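Probable transcriptional regulator (Pseudomonas aeruginosa, PDB 2HR3) probably binds DNA as a dimeric transcriptional regulator of the MarR family, through a winged helix-turn-helix domain in each subunit. Local coordinates at residues 21-29 with 107-115; 36-44 with 70-80. All blocks are in the same frame, centred on the assembly; numbering follows the deposited sequence.

From the N terminus the chain runs along helix 4-26, turns at its end, and enters helix 32-46, the first helix of the probable DNA-binding domain. Interaction 2 closes the inner loop, bringing helix 64-76 and the start of strand 80-83 back against helix 32-46 after the intervening helix 53-59. The chain then passes through strands 80-83 and 93-96 into helix 98-122, where interaction 1 closes the outer loop against the end of helix 4-26. Interaction 2 is thus nested inside interaction 1. Leu38 of helix 32-46 packs on Asn107 and Arg111, joining the two contacts, whose centres lie about 18 Å apart, and both reach the second subunit.

Interaction 1: residues 21-29 with 107-115; sequences TRRLRREAQ and NRAKREEWL
Glu27 lies over the indole of Trp114 at the tightly packed part of this contact. Its CG sits 3.8 Å from the centroid of the five-membered ring, only 11° off the ring normal, a CH-pi contact, and the carboxylate beyond it stacks almost parallel to the ring. A bend at chi2 (-63°) folds the acid back over the indole, and Arg23 holds it there through a salt bridge from NH2 to Glu27 OE2 (3.2 Å). The guanidinium of Arg23 in turn brings one face over Trp114 CZ2, its plane steeply inclined to the indole; its NH1 and NH2 also bond to the backbone oxygens of Ala142 and Phe144 of the second subunit. Leu24 CD2 completes the apolar packing, 4.3 Å from Trp114 CE3 and 4.4 Å from Leu115 CG.

Toward the turn that follows helix 4-26 the contact becomes more polar. Asn107 ND2 donates to Ala28 O (2.8 Å), on a lone pair in the carbonyl plane, while Asn107 OD1 is gripped side-on by Arg111 through NE and NH2 (3.1 and 3.0 Å). These two hydrogen bonds to one oxygen, with the bond from ND2 to Ala28 O, fix which way the amide faces. The looser margin is the partly exposed Lys110, whose CB points toward segment 21-29 but which is not modelled beyond CG.

The two helix segments cross at 119°, joining the end of helix 4-26 to helix 98-122, which leads from the winged domain toward the dimer interface, an arrangement characteristic of MarR-family regulators.

Interaction 2: residues 36-44 with 70-80; sequences SQLVVLGAI and LLRELERGGLI
Apolar helix-on-helix packing within the winged helix-turn-helix domain joins helix 32-46 to helix 64-76, the recognition helix as in MarR relatives, and to the start of the wing. The helix segments cross nearly perpendicularly (88°), with axes 10.2 Å apart. Val40 meets three leucines with its two methyls: CG1, anti to the backbone N (chi1 173°), touches Leu74 CD1 at 3.4 Å and Leu71 CD2 at 3.6 Å, while CG2 reaches Leu70 CD1. Leu74 spreads its two branches: CD1 on Val40, and CD2, lying 3.8 Å from Leu41 CD1 and against the aliphatic part of Gln37. Leu41 CD1 also touches Ile80 CG2, a methyl that Ile44 CD1 approaches from the next turn at 3.7 Å. At the other end, Ser36 CB rests on Leu70 CD2, and Ser36 OG bonds to Pro32 O and to Arg63 of the second subunit.

A Schellman motif with Gly78 at C-prime ends helix 64-76, Leu79 N bonding to Leu74 O (2.9 Å), and turns the chain so that Ile80 enters its strand facing helix 32-46. Leu56 of helix 53-59 covers Ile44 and Leu71, and strand 93-96 closes over Leu41 and Ile44 through Leu96.

Interaction 1: residues 21-29 with 107-115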
loop_
_atom_site.group_PDB
_atom_site.type_symbol
_atom_site.label_atom_id
_atom_site.label_comp_id
_atom_site.label_asym_id
_atom_site.label_seq_id
_atom_site.Cartn_x
_atom_site.Cartn_y
_atom_site.Cartn_z
ATOM N N THR A 21 -5.082 -4.417 -1.600
ATOM C CA THR A 21 -4.681 -3.201 -0.837
ATOM C C THR A 21 -5.131 -1.842 -1.490
ATOM O O THR A 21 -5.496 -0.868 -0.809
ATOM C CB THR A 21 -3.144 -3.199 -0.630
ATOM O OG1 THR A 21 -2.754 -4.341 0.136
ATOM C CG2 THR A 21 -2.606 -1.830 0.066
ATOM N N ARG A 22 -5.111 -1.790 -2.803
ATOM C CA ARG A 22 -5.530 -0.590 -3.560
ATOM C C ARG A 22 -7.096 -0.370 -3.594
ATOM O O ARG A 22 -7.581 0.769 -3.560
ATOM C CB ARG A 22 -4.950 -0.700 -4.978
ATOM C CG ARG A 22 -5.090 0.548 -5.817
ATOM C CD ARG A 22 -4.183 0.597 -7.081
ATOM N NE ARG A 22 -2.893 -0.075 -6.852
ATOM C CZ ARG A 22 -2.533 -1.230 -7.421
ATOM N NH1 ARG A 22 -3.344 -1.897 -8.266
ATOM N NH2 ARG A 22 -1.346 -1.739 -7.123
ATOM N N ARG A 23 -7.852 -1.464 -3.649
ATOM C CA ARG A 23 -9.286 -1.458 -3.441
ATOM C C ARG A 23 -9.678 -0.965 -2.058
ATOM O O ARG A 23 -10.482 -0.085 -1.916
ATOM C CB ARG A 23 -9.847 -2.859 -3.694
ATOM C CG ARG A 23 -11.373 -2.944 -3.731
ATOM C CD ARG A 23 -12.011 -2.043 -4.775
ATOM N NE ARG A 23 -13.376 -1.914 -4.395
ATOM C CZ ARG A 23 -14.303 -2.795 -4.721
ATOM N NH1 ARG A 23 -14.011 -3.854 -5.499
ATOM N NH2 ARG A 23 -15.548 -2.608 -4.286
ATOM N N LEU A 24 -9.054 -1.489 -1.031
ATOM C CA LEU A 24 -9.249 -1.021 0.337
ATOM C C LEU A 24 -8.913 0.447 0.487
ATOM O O LEU A 24 -9.482 1.128 1.363
ATOM C CB LEU A 24 -8.355 -1.795 1.288
ATOM C CG LEU A 24 -8.669 -3.212 1.679
ATOM C CD1 LEU A 24 -7.456 -3.944 2.313
ATOM C CD2 LEU A 24 -9.815 -3.235 2.617
ATOM N N ARG A 25 -7.974 0.926 -0.335
ATOM C CA ARG A 25 -7.649 2.375 -0.402
ATOM C C ARG A 25 -8.851 3.163 -0.866
ATOM O O ARG A 25 -9.262 4.062 -0.193
ATOM C CB ARG A 25 -6.435 2.680 -1.290
ATOM C CG ARG A 25 -5.152 2.575 -0.531
ATOM N N ARG A 26 -9.421 2.794 -1.996
ATOM C CA ARG A 26 -10.708 3.364 -2.474
ATOM C C ARG A 26 -11.895 3.273 -1.484
ATOM O O ARG A 26 -12.807 4.084 -1.496
ATOM C CB ARG A 26 -11.095 2.686 -3.797
ATOM N N GLU A 27 -11.890 2.278 -0.618
ATOM C CA GLU A 27 -12.945 2.142 0.394
ATOM C C GLU A 27 -12.815 3.096 1.612
ATOM O O GLU A 27 -13.670 3.154 2.476
ATOM C CB GLU A 27 -13.012 0.664 0.786
ATOM C CG GLU A 27 -13.423 -0.178 -0.468
ATOM C CD GLU A 27 -14.833 0.176 -1.005
ATOM O OE1 GLU A 27 -15.578 0.844 -0.272
ATOM O OE2 GLU A 27 -15.195 -0.231 -2.131
ATOM N N ALA A 28 -11.710 3.832 1.674
ATOM C CA ALA A 28 -11.541 4.872 2.669
ATOM C C ALA A 28 -12.599 5.958 2.485
ATOM O O ALA A 28 -13.025 6.564 3.470
ATOM C CB ALA A 28 -10.132 5.465 2.603
ATOM N N GLN A 29 -13.041 6.158 1.233
ATOM C CA GLN A 29 -14.109 7.131 0.860
ATOM C C GLN A 29 -13.707 8.563 1.214
ATOM O O GLN A 29 -14.509 9.369 1.700
ATOM C CB GLN A 29 -15.477 6.770 1.485
ATOM N N ASN A 107 -12.086 5.074 10.067
ATOM C CA ASN A 107 -11.945 4.775 8.644
ATOM C C ASN A 107 -11.715 3.298 8.504
ATOM O O ASN A 107 -12.210 2.649 7.558
ATOM C CB ASN A 107 -10.793 5.551 8.016
ATOM C CG ASN A 107 -10.817 5.524 6.499
ATOM O OD1 ASN A 107 -9.969 4.931 5.852
ATOM N ND2 ASN A 107 -11.784 6.186 5.921
ATOM N N ARG A 108 -10.961 2.761 9.465
ATOM C CA ARG A 108 -10.633 1.335 9.447
ATOM C C ARG A 108 -11.862 0.523 9.706
ATOM O O ARG A 108 -11.956 -0.561 9.226
ATOM C CB ARG A 108 -9.561 1.001 10.516
ATOM C CG ARG A 108 -8.170 1.321 10.072
ATOM C CD ARG A 108 -7.163 1.317 11.264
ATOM N NE ARG A 108 -5.778 1.584 10.792
ATOM C CZ ARG A 108 -4.715 1.706 11.571
ATOM N NH1 ARG A 108 -4.797 1.586 12.880
ATOM N NH2 ARG A 108 -3.548 1.959 11.021
ATOM N N ALA A 109 -12.779 1.049 10.518
ATOM C CA ALA A 109 -14.020 0.354 10.788
ATOM C C ALA A 109 -14.870 0.286 9.496
ATOM O O ALA A 109 -15.440 -0.774 9.197
ATOM C CB ALA A 109 -14.804 1.019 11.933
ATOM N N LYS A 110 -14.928 1.405 8.751
ATOM C CA LYS A 110 -15.547 1.405 7.415
ATOM C C LYS A 110 -14.943 0.394 6.490
ATOM O O LYS A 110 -15.676 -0.368 5.894
ATOM C CB LYS A 110 -15.469 2.770 6.715
ATOM C CG LYS A 110 -16.673 3.677 6.974
ATOM N N ARG A 111 -13.626 0.378 6.352
ATOM C CA ARG A 111 -12.987 -0.534 5.371
ATOM C C ARG A 111 -13.235 -2.029 5.652
ATOM O O ARG A 111 -13.305 -2.852 4.747
ATOM C CB ARG A 111 -11.474 -0.311 5.330
ATOM C CG ARG A 111 -11.005 0.725 4.332
ATOM C CD ARG A 111 -9.458 0.928 4.504
ATOM N NE ARG A 111 -9.122 2.017 5.403
ATOM C CZ ARG A 111 -8.057 2.062 6.185
ATOM N NH1 ARG A 111 -7.183 1.064 6.218
ATOM N NH2 ARG A 111 -7.871 3.145 6.968
ATOM N N GLU A 112 -13.307 -2.325 6.949
ATOM C CA GLU A 112 -13.509 -3.636 7.496
ATOM C C GLU A 112 -14.946 -4.114 7.352
ATOM O O GLU A 112 -15.196 -5.306 7.098
ATOM C CB GLU A 112 -13.072 -3.666 8.967
ATOM C CG GLU A 112 -11.564 -3.765 9.061
ATOM C CD GLU A 112 -11.005 -3.418 10.419
ATOM O OE1 GLU A 112 -11.735 -3.490 11.432
ATOM O OE2 GLU A 112 -9.823 -3.041 10.465
ATOM N N GLU A 113 -15.871 -3.189 7.572
ATOM C CA GLU A 113 -17.288 -3.437 7.288
ATOM C C GLU A 113 -17.451 -3.758 5.808
ATOM O O GLU A 113 -17.956 -4.796 5.478
ATOM C CB GLU A 113 -18.141 -2.224 7.689
ATOM C CG GLU A 113 -18.388 -2.079 9.177
ATOM C CD GLU A 113 -18.596 -0.641 9.540
ATOM O OE1 GLU A 113 -19.406 0.005 8.823
ATOM O OE2 GLU A 113 -17.933 -0.138 10.495
ATOM N N TRP A 114 -17.002 -2.865 4.930
ATOM C CA TRP A 114 -16.845 -3.177 3.533
ATOM C C TRP A 114 -16.380 -4.632 3.295
ATOM O O TRP A 114 -17.023 -5.344 2.592
ATOM C CB TRP A 114 -15.902 -2.209 2.796
ATOM C CG TRP A 114 -15.846 -2.606 1.339
ATOM C CD1 TRP A 114 -16.799 -2.340 0.401
ATOM C CD2 TRP A 114 -14.866 -3.406 0.683
ATOM N NE1 TRP A 114 -16.477 -2.919 -0.801
ATOM C CE2 TRP A 114 -15.301 -3.601 -0.649
ATOM C CE3 TRP A 114 -13.708 -4.043 1.098
ATOM C CZ2 TRP A 114 -14.583 -4.358 -1.569
ATOM C CZ3 TRP A 114 -12.992 -4.816 0.164
ATOM C CH2 TRP A 114 -13.405 -4.936 -1.135
ATOM N N LEU A 115 -15.256 -5.051 3.882
ATOM C CA LEU A 115 -14.604 -6.365 3.561
ATOM C C LEU A 115 -15.413 -7.535 3.967
ATOM O O LEU A 115 -15.411 -8.554 3.283
ATOM C CB LEU A 115 -13.299 -6.518 4.309
ATOM C CG LEU A 115 -12.061 -6.922 3.515
ATOM C CD1 LEU A 115 -10.919 -7.131 4.567
ATOM C CD2 LEU A 115 -12.229 -8.112 2.606
#

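Interaction 2: residues 36-44 with 70-80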
loop_
_atom_site.group_PDB
_atom_site.type_symbol
_atom_site.label_atom_id
_atom_site.label_comp_id
_atom_site.label_asym_id
_atom_site.label_seq_id
_atom_site.Cartn_x
_atom_site.Cartn_y
_atom_site.Cartn_z
ATOM N N SER A 36 -4.220 11.584 2.214
ATOM C CA SER A 36 -2.832 11.855 2.538
ATOM C C SER A 36 -2.621 11.892 4.045
ATOM O O SER A 36 -1.603 11.423 4.562
ATOM C CB SER A 36 -2.414 13.200 1.941
ATOM O OG SER A 36 -3.527 14.067 1.833
ATOM N N GLN A 37 -3.630 12.420 4.727
ATOM C CA GLN A 37 -3.633 12.552 6.162
ATOM C C GLN A 37 -3.822 11.287 6.936
ATOM O O GLN A 37 -3.224 11.077 7.991
ATOM C CB GLN A 37 -4.748 13.505 6.524
ATOM C CG GLN A 37 -4.294 14.887 6.274
ATOM C CD GLN A 37 -5.391 15.913 6.415
ATOM O OE1 GLN A 37 -5.080 17.112 6.363
ATOM N NE2 GLN A 37 -6.663 15.469 6.629
ATOM N N LEU A 38 -4.670 10.450 6.403
ATOM C CA LEU A 38 -4.908 9.124 6.936
ATOM C C LEU A 38 -3.668 8.259 6.987
ATOM O O LEU A 38 -3.432 7.632 7.975
ATOM C CB LEU A 38 -5.921 8.418 6.067
ATOM C CG LEU A 38 -6.815 7.544 6.936
ATOM C CD1 LEU A 38 -7.984 8.310 7.601
ATOM C CD2 LEU A 38 -7.287 6.392 6.089
ATOM N N VAL A 39 -2.942 8.212 5.871
ATOM C CA VAL A 39 -1.639 7.545 5.760
ATOM C C VAL A 39 -0.695 7.996 6.870
ATOM O O VAL A 39 -0.211 7.169 7.616
ATOM C CB VAL A 39 -0.959 7.886 4.378
ATOM C CG1 VAL A 39 0.465 7.508 4.344
ATOM C CG2 VAL A 39 -1.711 7.246 3.218
ATOM N N VAL A 40 -0.491 9.314 7.026
ATOM C CA VAL A 40 0.365 9.800 8.100
ATOM C C VAL A 40 -0.136 9.288 9.458
ATOM O O VAL A 40 0.628 8.729 10.265
ATOM C CB VAL A 40 0.509 11.374 8.033
ATOM C CG1 VAL A 40 1.255 11.937 9.248
ATOM C CG2 VAL A 40 1.211 11.762 6.740
ATOM N N LEU A 41 -1.422 9.461 9.708
ATOM C CA LEU A 41 -2.080 9.007 10.960
ATOM C C LEU A 41 -1.929 7.535 11.251
ATOM O O LEU A 41 -1.726 7.091 12.409
ATOM C CB LEU A 41 -3.587 9.275 10.857
ATOM C CG LEU A 41 -4.364 10.299 11.715
ATOM C CD1 LEU A 41 -3.581 11.515 12.086
ATOM C CD2 LEU A 41 -5.639 10.604 11.019
ATOM N N GLY A 42 -2.070 6.753 10.190
ATOM C CA GLY A 42 -2.040 5.344 10.372
ATOM C C GLY A 42 -0.643 4.902 10.660
ATOM O O GLY A 42 -0.464 3.999 11.423
ATOM N N ALA A 43 0.313 5.492 9.952
ATOM C CA ALA A 43 1.697 5.356 10.218
ATOM C C ALA A 43 2.111 5.645 11.657
ATOM O O ALA A 43 2.852 4.868 12.258
ATOM C CB ALA A 43 2.462 6.211 9.262
ATOM N N ILE A 44 1.616 6.729 12.247
ATOM C CA ILE A 44 1.946 7.051 13.652
ATOM C C ILE A 44 1.420 5.999 14.635
ATOM O O ILE A 44 2.030 5.736 15.680
ATOM C CB ILE A 44 1.287 8.409 14.036
ATOM C CG1 ILE A 44 2.035 9.566 13.374
ATOM C CG2 ILE A 44 1.190 8.582 15.500
ATOM C CD1 ILE A 44 1.276 10.847 13.284
ATOM N N LEU A 70 2.405 17.982 5.931
ATOM C CA LEU A 70 1.195 17.239 6.323
ATOM C C LEU A 70 1.064 17.197 7.831
ATOM O O LEU A 70 -0.027 17.087 8.352
ATOM C CB LEU A 70 1.230 15.798 5.813
ATOM C CG LEU A 70 1.051 15.580 4.311
ATOM C CD1 LEU A 70 1.544 14.235 3.959
ATOM C CD2 LEU A 70 -0.404 15.753 3.926
ATOM N N LEU A 71 2.191 17.231 8.523
ATOM C CA LEU A 71 2.210 17.261 9.991
ATOM C C LEU A 71 1.706 18.586 10.444
ATOM O O LEU A 71 0.921 18.666 11.372
ATOM C CB LEU A 71 3.611 17.032 10.540
ATOM C CG LEU A 71 4.131 15.600 10.446
ATOM C CD1 LEU A 71 5.514 15.544 11.170
ATOM C CD2 LEU A 71 3.095 14.532 10.998
ATOM N N ARG A 72 2.144 19.630 9.759
ATOM C CA ARG A 72 1.534 20.927 9.925
ATOM C C ARG A 72 0.018 20.921 9.791
ATOM O O ARG A 72 -0.661 21.501 10.649
ATOM C CB ARG A 72 2.182 21.943 8.975
ATOM C CG ARG A 72 3.560 22.425 9.504
ATOM C CD ARG A 72 4.098 23.648 8.757
ATOM N NE ARG A 72 4.939 23.268 7.602
ATOM C CZ ARG A 72 4.512 23.047 6.349
ATOM N NH1 ARG A 72 3.220 23.119 6.012
ATOM N NH2 ARG A 72 5.399 22.734 5.405
ATOM N N GLU A 73 -0.536 20.273 8.766
ATOM C CA GLU A 73 -2.014 20.311 8.595
ATOM C C GLU A 73 -2.789 19.569 9.678
ATOM O O GLU A 73 -3.873 19.978 10.099
ATOM C CB GLU A 73 -2.444 19.720 7.258
ATOM C CG GLU A 73 -1.651 20.197 6.045
ATOM C CD GLU A 73 -2.030 19.421 4.786
ATOM O OE1 GLU A 73 -3.235 19.104 4.665
ATOM O OE2 GLU A 73 -1.130 19.100 3.948
ATOM N N LEU A 74 -2.236 18.424 10.059
ATOM C CA LEU A 74 -2.770 17.555 11.109
ATOM C C LEU A 74 -2.880 18.215 12.489
ATOM O O LEU A 74 -3.865 17.989 13.171
ATOM C CB LEU A 74 -1.901 16.285 11.224
ATOM C CG LEU A 74 -2.176 15.271 10.113
ATOM C CD1 LEU A 74 -1.210 14.083 10.240
ATOM C CD2 LEU A 74 -3.662 14.805 10.133
ATOM N N GLU A 75 -1.855 18.965 12.894
ATOM C CA GLU A 75 -1.929 19.773 14.110
ATOM C C GLU A 75 -3.044 20.826 13.958
ATOM O O GLU A 75 -3.935 20.863 14.806
ATOM C CB GLU A 75 -0.580 20.440 14.506
ATOM C CG GLU A 75 0.280 19.660 15.595
ATOM C CD GLU A 75 0.916 20.597 16.727
ATOM O OE1 GLU A 75 2.034 21.124 16.509
ATOM O OE2 GLU A 75 0.323 20.797 17.837
ATOM N N ARG A 76 -3.032 21.643 12.896
ATOM C CA ARG A 76 -4.088 22.695 12.745
ATOM C C ARG A 76 -5.477 22.076 12.948
ATOM O O ARG A 76 -6.303 22.652 13.652
ATOM C CB ARG A 76 -4.040 23.418 11.399
ATOM C CG ARG A 76 -2.804 24.238 11.208
ATOM N N GLY A 77 -5.682 20.875 12.395
ATOM C CA GLY A 77 -6.931 20.132 12.538
ATOM C C GLY A 77 -7.099 19.278 13.787
ATOM O O GLY A 77 -8.039 18.489 13.862
ATOM N N GLY A 78 -6.211 19.418 14.775
ATOM C CA GLY A 78 -6.322 18.659 16.047
ATOM C C GLY A 78 -6.222 17.121 16.011
ATOM O O GLY A 78 -6.540 16.434 16.998
ATOM N N LEU A 79 -5.750 16.558 14.902
ATOM C CA LEU A 79 -5.726 15.097 14.763
ATOM C C LEU A 79 -4.449 14.508 15.376
ATOM O O LEU A 79 -4.421 13.353 15.850
ATOM C CB LEU A 79 -5.875 14.713 13.291
ATOM C CG LEU A 79 -7.216 15.083 12.645
ATOM C CD1 LEU A 79 -7.178 14.688 11.168
ATOM C CD2 LEU A 79 -8.370 14.377 13.329
ATOM N N ILE A 80 -3.390 15.306 15.348
ATOM C CA ILE A 80 -2.175 14.946 16.073
ATOM C C ILE A 80 -1.795 15.984 17.119
ATOM O O ILE A 80 -2.206 17.157 17.062
ATOM C CB ILE A 80 -0.936 14.679 15.163
ATOM C CG1 ILE A 80 -0.529 15.963 14.419
ATOM C CG2 ILE A 80 -1.188 13.504 14.233
ATOM C CD1 ILE A 80 0.677 15.834 13.591
#